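PDB 4UWM: 3,6-diketocamphane 1,6 monooxygenase from Pseudomonas putida, which uses reduced FMN and molecular oxygen to convert a camphor-derived diketone into its lactone, a Baeyer-Villiger step in the breakdown of (-)-camphor. Local coordinates for residues 197-210 with 219-233. Residues are numbered along the deposited sequence; the frame is centred on the assembly and turned at random.
Sequences EIAVTGFSYNSPSM and KPVSIFSGLDALKRH. With FMN (flavin mononucleotide), chain C.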
loop_
_atom_site.group_PDB
_atom_site.type_symbol
_atom_site.label_atom_id
_atom_site.label_comp_id
_atom_site.label_asym_id
_atom_site.label_seq_id
_atom_site.Cartn_x
_atom_site.Cartn_y
_atom_site.Cartn_z
ATOM N N GLU A 197 -18.113 3.743 4.242
ATOM C CA GLU A 197 -18.441 4.900 5.057
ATOM C C GLU A 197 -17.255 5.864 5.030
ATOM O O GLU A 197 -16.108 5.418 5.126
ATOM C CB GLU A 197 -18.765 4.483 6.490
ATOM C CG GLU A 197 -19.077 5.660 7.402
ATOM C CD GLU A 197 -19.744 5.247 8.705
ATOM O OE1 GLU A 197 -19.933 4.031 8.918
ATOM O OE2 GLU A 197 -20.070 6.146 9.507
ATOM N N ILE A 198 -17.537 7.157 4.889
ATOM C CA ILE A 198 -16.508 8.186 4.724
ATOM C C ILE A 198 -16.484 9.078 5.962
ATOM O O ILE A 198 -17.546 9.452 6.476
ATOM C CB ILE A 198 -16.735 8.996 3.423
ATOM C CG1 ILE A 198 -16.474 8.092 2.211
ATOM C CG2 ILE A 198 -15.911 10.268 3.373
ATOM C CD1 ILE A 198 -16.782 8.734 0.876
ATOM N N ALA A 199 -15.274 9.368 6.459
ATOM C CA ALA A 199 -15.070 10.235 7.614
ATOM C C ALA A 199 -14.244 11.456 7.269
ATOM O O ALA A 199 -13.457 11.435 6.322
ATOM C CB ALA A 199 -14.433 9.443 8.748
ATOM N N VAL A 200 -14.459 12.546 8.009
ATOM C CA VAL A 200 -13.612 13.735 7.884
ATOM C C VAL A 200 -13.293 14.243 9.290
ATOM O O VAL A 200 -14.050 14.016 10.228
ATOM C CB VAL A 200 -14.229 14.870 7.023
ATOM C CG1 VAL A 200 -14.603 14.384 5.628
ATOM C CG2 VAL A 200 -15.422 15.513 7.714
ATOM N N THR A 201 -12.135 14.883 9.442
ATOM C CA THR A 201 -11.708 15.409 10.735
ATOM C C THR A 201 -11.858 16.916 10.734
ATOM O O THR A 201 -11.563 17.566 9.740
ATOM C CB THR A 201 -10.232 15.071 11.074
ATOM O OG1 THR A 201 -9.374 15.594 10.058
ATOM C CG2 THR A 201 -10.018 13.577 11.191
ATOM N N GLY A 202 -12.332 17.458 11.854
ATOM C CA GLY A 202 -12.392 18.909 12.045
ATOM C C GLY A 202 -11.508 19.364 13.206
ATOM O O GLY A 202 -11.365 18.649 14.216
ATOM N N PHE A 203 -10.877 20.529 13.052
ATOM C CA PHE A 203 -10.151 21.114 14.178
ATOM C C PHE A 203 -10.626 22.509 14.559
ATOM O O PHE A 203 -10.793 22.776 15.754
ATOM C CB PHE A 203 -8.621 21.086 14.031
ATOM C CG PHE A 203 -7.896 21.614 15.251
ATOM C CD1 PHE A 203 -7.871 20.877 16.440
ATOM C CD2 PHE A 203 -7.267 22.862 15.227
ATOM C CE1 PHE A 203 -7.221 21.367 17.568
ATOM C CE2 PHE A 203 -6.619 23.355 16.352
ATOM C CZ PHE A 203 -6.598 22.608 17.523
ATOM N N SER A 204 -10.884 23.376 13.578
ATOM C CA SER A 204 -11.277 24.753 13.874
ATOM C C SER A 204 -12.656 24.845 14.541
ATOM O O SER A 204 -13.456 23.906 14.463
ATOM C CB SER A 204 -11.175 25.635 12.626
ATOM O OG SER A 204 -12.190 25.324 11.694
ATOM N N TYR A 205 -12.894 25.966 15.230
ATOM C CA TYR A 205 -14.108 26.189 16.021
ATOM C C TYR A 205 -15.371 26.102 15.160
ATOM O O TYR A 205 -16.251 25.265 15.408
ATOM C CB TYR A 205 -14.023 27.544 16.740
ATOM C CG TYR A 205 -15.186 27.821 17.665
ATOM C CD1 TYR A 205 -15.297 27.159 18.888
ATOM C CD2 TYR A 205 -16.180 28.739 17.316
ATOM C CE1 TYR A 205 -16.361 27.400 19.739
ATOM C CE2 TYR A 205 -17.250 28.987 18.163
ATOM C CZ TYR A 205 -17.334 28.315 19.372
ATOM O OH TYR A 205 -18.387 28.551 20.221
ATOM N N ASN A 206 -15.442 26.980 14.158
ATOM C CA ASN A 206 -16.504 26.945 13.158
ATOM C C ASN A 206 -16.026 26.128 11.964
ATOM O O ASN A 206 -15.531 26.679 10.984
ATOM C CB ASN A 206 -16.894 28.364 12.720
ATOM C CG ASN A 206 -17.470 29.197 13.851
ATOM O OD1 ASN A 206 -18.320 28.739 14.614
ATOM N ND2 ASN A 206 -17.013 30.438 13.953
ATOM N N SER A 207 -16.173 24.810 12.063
ATOM C CA SER A 207 -15.545 23.864 11.130
ATOM C C SER A 207 -16.259 23.621 9.783
ATOM O O SER A 207 -17.343 23.007 9.743
ATOM C CB SER A 207 -15.310 22.534 11.851
ATOM O OG SER A 207 -14.588 21.619 11.040
ATOM N N PRO A 208 -15.635 24.071 8.671
ATOM C CA PRO A 208 -16.136 23.768 7.327
ATOM C C PRO A 208 -16.184 22.265 7.063
ATOM O O PRO A 208 -17.076 21.790 6.347
ATOM C CB PRO A 208 -15.102 24.432 6.408
ATOM C CG PRO A 208 -14.494 25.507 7.236
ATOM C CD PRO A 208 -14.424 24.914 8.615
ATOM N N SER A 209 -15.233 21.527 7.648
ATOM C CA SER A 209 -15.216 20.063 7.569
ATOM C C SER A 209 -16.430 19.456 8.266
ATOM O O SER A 209 -17.037 18.520 7.751
ATOM C CB SER A 209 -13.915 19.497 8.147
ATOM O OG SER A 209 -12.817 19.917 7.348
ATOM N N MET A 210 -16.785 19.995 9.436
ATOM C CA MET A 210 -17.980 19.535 10.147
ATOM C C MET A 210 -19.254 19.796 9.346
ATOM O O MET A 210 -20.155 18.953 9.331
ATOM C CB MET A 210 -18.067 20.157 11.542
ATOM C CG MET A 210 -17.072 19.552 12.517
ATOM S SD MET A 210 -17.459 17.838 12.889
ATOM C CE MET A 210 -15.809 17.139 12.923
ATOM N N LYS A 219 -19.053 10.538 8.546
ATOM C CA LYS A 219 -18.721 10.370 9.954
ATOM C C LYS A 219 -17.851 11.540 10.422
ATOM O O LYS A 219 -16.811 11.810 9.822
ATOM C CB LYS A 219 -18.021 9.018 10.132
ATOM C CG LYS A 219 -17.422 8.747 11.506
ATOM C CD LYS A 219 -16.735 7.380 11.525
ATOM C CE LYS A 219 -16.137 7.057 12.881
ATOM N NZ LYS A 219 -17.204 6.803 13.897
ATOM N N PRO A 220 -18.279 12.268 11.486
ATOM C CA PRO A 220 -17.443 13.362 11.966
ATOM C C PRO A 220 -16.369 12.875 12.975
ATOM O O PRO A 220 -16.642 12.031 13.826
ATOM C CB PRO A 220 -18.467 14.294 12.640
ATOM C CG PRO A 220 -19.482 13.340 13.208
ATOM C CD PRO A 220 -19.570 12.201 12.213
ATOM N N VAL A 221 -15.156 13.406 12.863
ATOM C CA VAL A 221 -14.061 13.066 13.784
ATOM C C VAL A 221 -13.532 14.393 14.308
ATOM O O VAL A 221 -13.168 15.263 13.538
ATOM C CB VAL A 221 -12.912 12.258 13.083
ATOM C CG1 VAL A 221 -11.857 11.820 14.098
ATOM C CG2 VAL A 221 -13.460 11.040 12.366
ATOM N N SER A 222 -13.501 14.552 15.630
ATOM C CA SER A 222 -13.011 15.779 16.234
ATOM C C SER A 222 -11.800 15.486 17.108
ATOM O O SER A 222 -11.740 14.448 17.764
ATOM C CB SER A 222 -14.102 16.425 17.111
ATOM O OG SER A 222 -15.289 16.720 16.379
ATOM N N ILE A 223 -10.840 16.399 17.099
ATOM C CA ILE A 223 -9.736 16.361 18.052
ATOM C C ILE A 223 -10.156 17.222 19.246
ATOM O O ILE A 223 -10.487 18.393 19.079
ATOM C CB ILE A 223 -8.423 16.911 17.450
ATOM C CG1 ILE A 223 -8.142 16.337 16.042
ATOM C CG2 ILE A 223 -7.258 16.684 18.408
ATOM C CD1 ILE A 223 -7.807 14.854 15.968
ATOM N N PHE A 224 -10.165 16.645 20.447
ATOM C CA PHE A 224 -10.657 17.414 21.602
ATOM C C PHE A 224 -9.777 18.610 21.875
ATOM O O PHE A 224 -8.570 18.461 22.084
ATOM C CB PHE A 224 -10.793 16.583 22.870
ATOM C CG PHE A 224 -11.366 17.359 24.030
ATOM C CD1 PHE A 224 -12.700 17.762 24.022
ATOM C CD2 PHE A 224 -10.575 17.691 25.124
ATOM C CE1 PHE A 224 -13.236 18.474 25.088
ATOM C CE2 PHE A 224 -11.103 18.409 26.191
ATOM C CZ PHE A 224 -12.433 18.801 26.173
ATOM N N SER A 225 -10.390 19.791 21.854
ATOM C CA SER A 225 -9.662 21.041 22.025
ATOM C C SER A 225 -10.354 22.001 23.004
ATOM O O SER A 225 -10.033 23.187 23.038
ATOM C CB SER A 225 -9.428 21.710 20.662
ATOM O OG SER A 225 -10.613 22.302 20.168
ATOM N N GLY A 226 -11.285 21.473 23.802
ATOM C CA GLY A 226 -12.083 22.284 24.732
ATOM C C GLY A 226 -13.580 22.052 24.568
ATOM O O GLY A 226 -14.033 21.591 23.510
ATOM N N LEU A 227 -14.349 22.373 25.611
ATOM C CA LEU A 227 -15.794 22.107 25.643
ATOM C C LEU A 227 -16.581 22.885 24.587
ATOM O O LEU A 227 -17.504 22.347 23.974
ATOM C CB LEU A 227 -16.376 22.403 27.032
ATOM C CG LEU A 227 -15.929 21.592 28.253
ATOM C CD1 LEU A 227 -16.498 22.206 29.527
ATOM C CD2 LEU A 227 -16.349 20.134 28.132
ATOM N N ASP A 228 -16.214 24.147 24.383
ATOM C CA ASP A 228 -16.937 25.012 23.456
ATOM C C ASP A 228 -16.822 24.512 22.020
ATOM O O ASP A 228 -17.839 24.342 21.338
ATOM C CB ASP A 228 -16.460 26.467 23.566
ATOM C CG ASP A 228 -16.823 27.105 24.906
ATOM O OD1 ASP A 228 -17.854 26.724 25.506
ATOM O OD2 ASP A 228 -16.068 27.992 25.356
ATOM N N ALA A 229 -15.587 24.259 21.581
ATOM C CA ALA A 229 -15.330 23.737 20.235
ATOM C C ALA A 229 -16.028 22.408 20.026
ATOM O O ALA A 229 -16.589 22.176 18.958
ATOM C CB ALA A 229 -13.832 23.613 19.957
ATOM N N LEU A 230 -16.018 21.543 21.039
ATOM C CA LEU A 230 -16.662 20.251 20.892
ATOM C C LEU A 230 -18.159 20.431 20.643
ATOM O O LEU A 230 -18.748 19.789 19.764
ATOM C CB LEU A 230 -16.386 19.335 22.094
ATOM C CG LEU A 230 -16.842 17.877 21.916
ATOM C CD1 LEU A 230 -16.206 17.229 20.686
ATOM C CD2 LEU A 230 -16.574 17.038 23.159
ATOM N N LYS A 231 -18.770 21.336 21.399
ATOM C CA LYS A 231 -20.184 21.625 21.215
ATOM C C LYS A 231 -20.435 22.332 19.884
ATOM O O LYS A 231 -21.360 21.968 19.164
ATOM C CB LYS A 231 -20.735 22.416 22.405
ATOM C CG LYS A 231 -20.894 21.570 23.664
ATOM C CD LYS A 231 -21.681 22.301 24.748
ATOM C CE LYS A 231 -20.871 23.429 25.363
ATOM N NZ LYS A 231 -21.754 24.422 26.029
ATOM N N ARG A 232 -19.600 23.317 19.545
ATOM C CA ARG A 232 -19.710 23.992 18.241
ATOM C C ARG A 232 -19.610 23.012 17.058
ATOM O O ARG A 232 -20.334 23.137 16.065
ATOM C CB ARG A 232 -18.665 25.108 18.112
ATOM C CG ARG A 232 -18.854 26.031 16.909
ATOM C CD ARG A 232 -20.197 26.750 16.929
ATOM N NE ARG A 232 -20.482 27.379 15.648
ATOM C CZ ARG A 232 -21.700 27.574 15.155
ATOM N NH1 ARG A 232 -22.779 27.191 15.831
ATOM N NH2 ARG A 232 -21.836 28.140 13.971
ATOM N N HIS A 233 -18.711 22.035 17.168
ATOM C CA HIS A 233 -18.564 20.996 16.144
ATOM C C HIS A 233 -19.879 20.271 15.917
ATOM O O HIS A 233 -20.323 20.143 14.771
ATOM C CB HIS A 233 -17.448 20.003 16.519
ATOM C CG HIS A 233 -16.080 20.454 16.112
ATOM N ND1 HIS A 233 -15.021 19.585 15.969
ATOM C CD2 HIS A 233 -15.603 21.685 15.798
ATOM C CE1 HIS A 233 -13.949 20.263 15.598
ATOM N NE2 HIS A 233 -14.277 21.538 15.484
HETATM N N1 FMN C . -6.330 15.633 10.207
HETATM C C2 FMN C . -6.584 14.343 9.843
HETATM O O2 FMN C . -7.105 14.110 8.731
HETATM N N3 FMN C . -6.302 13.294 10.637
HETATM C C4 FMN C . -5.748 13.443 11.847
HETATM O O4 FMN C . -5.509 12.435 12.543
HETATM C C4A FMN C . -5.432 14.818 12.328
HETATM N N5 FMN C . -4.867 15.051 13.535
HETATM C C5A FMN C . -4.586 16.310 13.955
HETATM C C6 FMN C . -4.007 16.514 15.210
HETATM C C7 FMN C . -3.711 17.801 15.660
HETATM C C7M FMN C . -3.085 17.999 17.018
HETATM C C8 FMN C . -4.022 18.967 14.782
HETATM C C8M FMN C . -3.725 20.377 15.214
HETATM C C9 FMN C . -4.601 18.767 13.532
HETATM C C9A FMN C . -4.900 17.484 13.079
HETATM N N10 FMN C . -5.495 17.274 11.807
HETATM C C10 FMN C . -5.767 15.939 11.406
HETATM C "C1'" FMN C . -5.794 18.414 10.919
HETATM C "C2'" FMN C . -7.242 18.862 11.038
HETATM O "O2'" FMN C . -8.073 17.706 10.954
HETATM C "C3'" FMN C . -7.604 19.836 9.920
HETATM O "O3'" FMN C . -7.402 21.173 10.399
HETATM C "C4'" FMN C . -9.046 19.622 9.455
HETATM O "O4'" FMN C . -9.120 18.491 8.577
HETATM C "C5'" FMN C . -9.652 20.845 8.776
HETATM O "O5'" FMN C . -10.369 21.526 9.797
HETATM P P FMN C . -11.439 22.684 9.521
HETATM O O1P FMN C . -12.193 22.321 8.280
HETATM O O2P FMN C . -12.256 22.584 10.774
HETATM O O3P FMN C . -10.587 23.917 9.403
HETATM O O HOH W 1 -19.172 5.647 12.395
HETATM O O HOH W 2 -11.595 21.070 17.920
#
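The imidazole of His233 carries Met210 CG over one face, 4.0 Å from the ring centroid. At its edge NE2 donates to Ser204 O at 2.7 Å, nearly in the ring plane though tilted from the carbonyl plane, and ND1 shares a hydrogen bond with Ser222 OG, which also bonds His253. With CG beside its own backbone N (chi1 -85°), the ring reaches from helix 227-244 to the carbonyls of the loop after Gly202. The Tyr205 ring, less well ordered, takes Arg232 CG over one face in a CH-pi contact, with the backbone of Asp228 at its edge. Arg232 NE then meets Asn206 OD1 at 2.8 Å, in the guanidinium plane, the amide standing almost perpendicular to it; NH1 turns to Glu235. The FMN methyl C8M lies over one face of Phe203, and Ile223 CB meets that ring's edge. Before these loops in the chain, strands 198-202 and 219-223 run parallel, Lys219 N bonding Ile198 O at 2.8 Å and Gly202 N bonding Val221 O at 2.9 Å, as expected in a beta-alpha-beta unit of this TIM-barrel family. At Gly202, a CB would collide with Ser207 OG. That hydroxyl both accepts from Met210 N, capping helix 208-216, and donates to FMN O2P at 2.5 Å. Ser204 OG and N also bond O2P, while Ser209 OG and N bond O1P at the helix N-terminus, whose dipole probably adds to the hold on the phosphate. An alanine in place of His233 would probably leave Ser204 O without its donor, Met210 CG without its ring and Ser222 OG with His253 but not this partner, setting the loop freer to shift. His233 is thus a second-shell residue that probably steadies, through the Ser204 carbonyl, the loop whose N-H and hydroxyl groups bind the flavin phosphate.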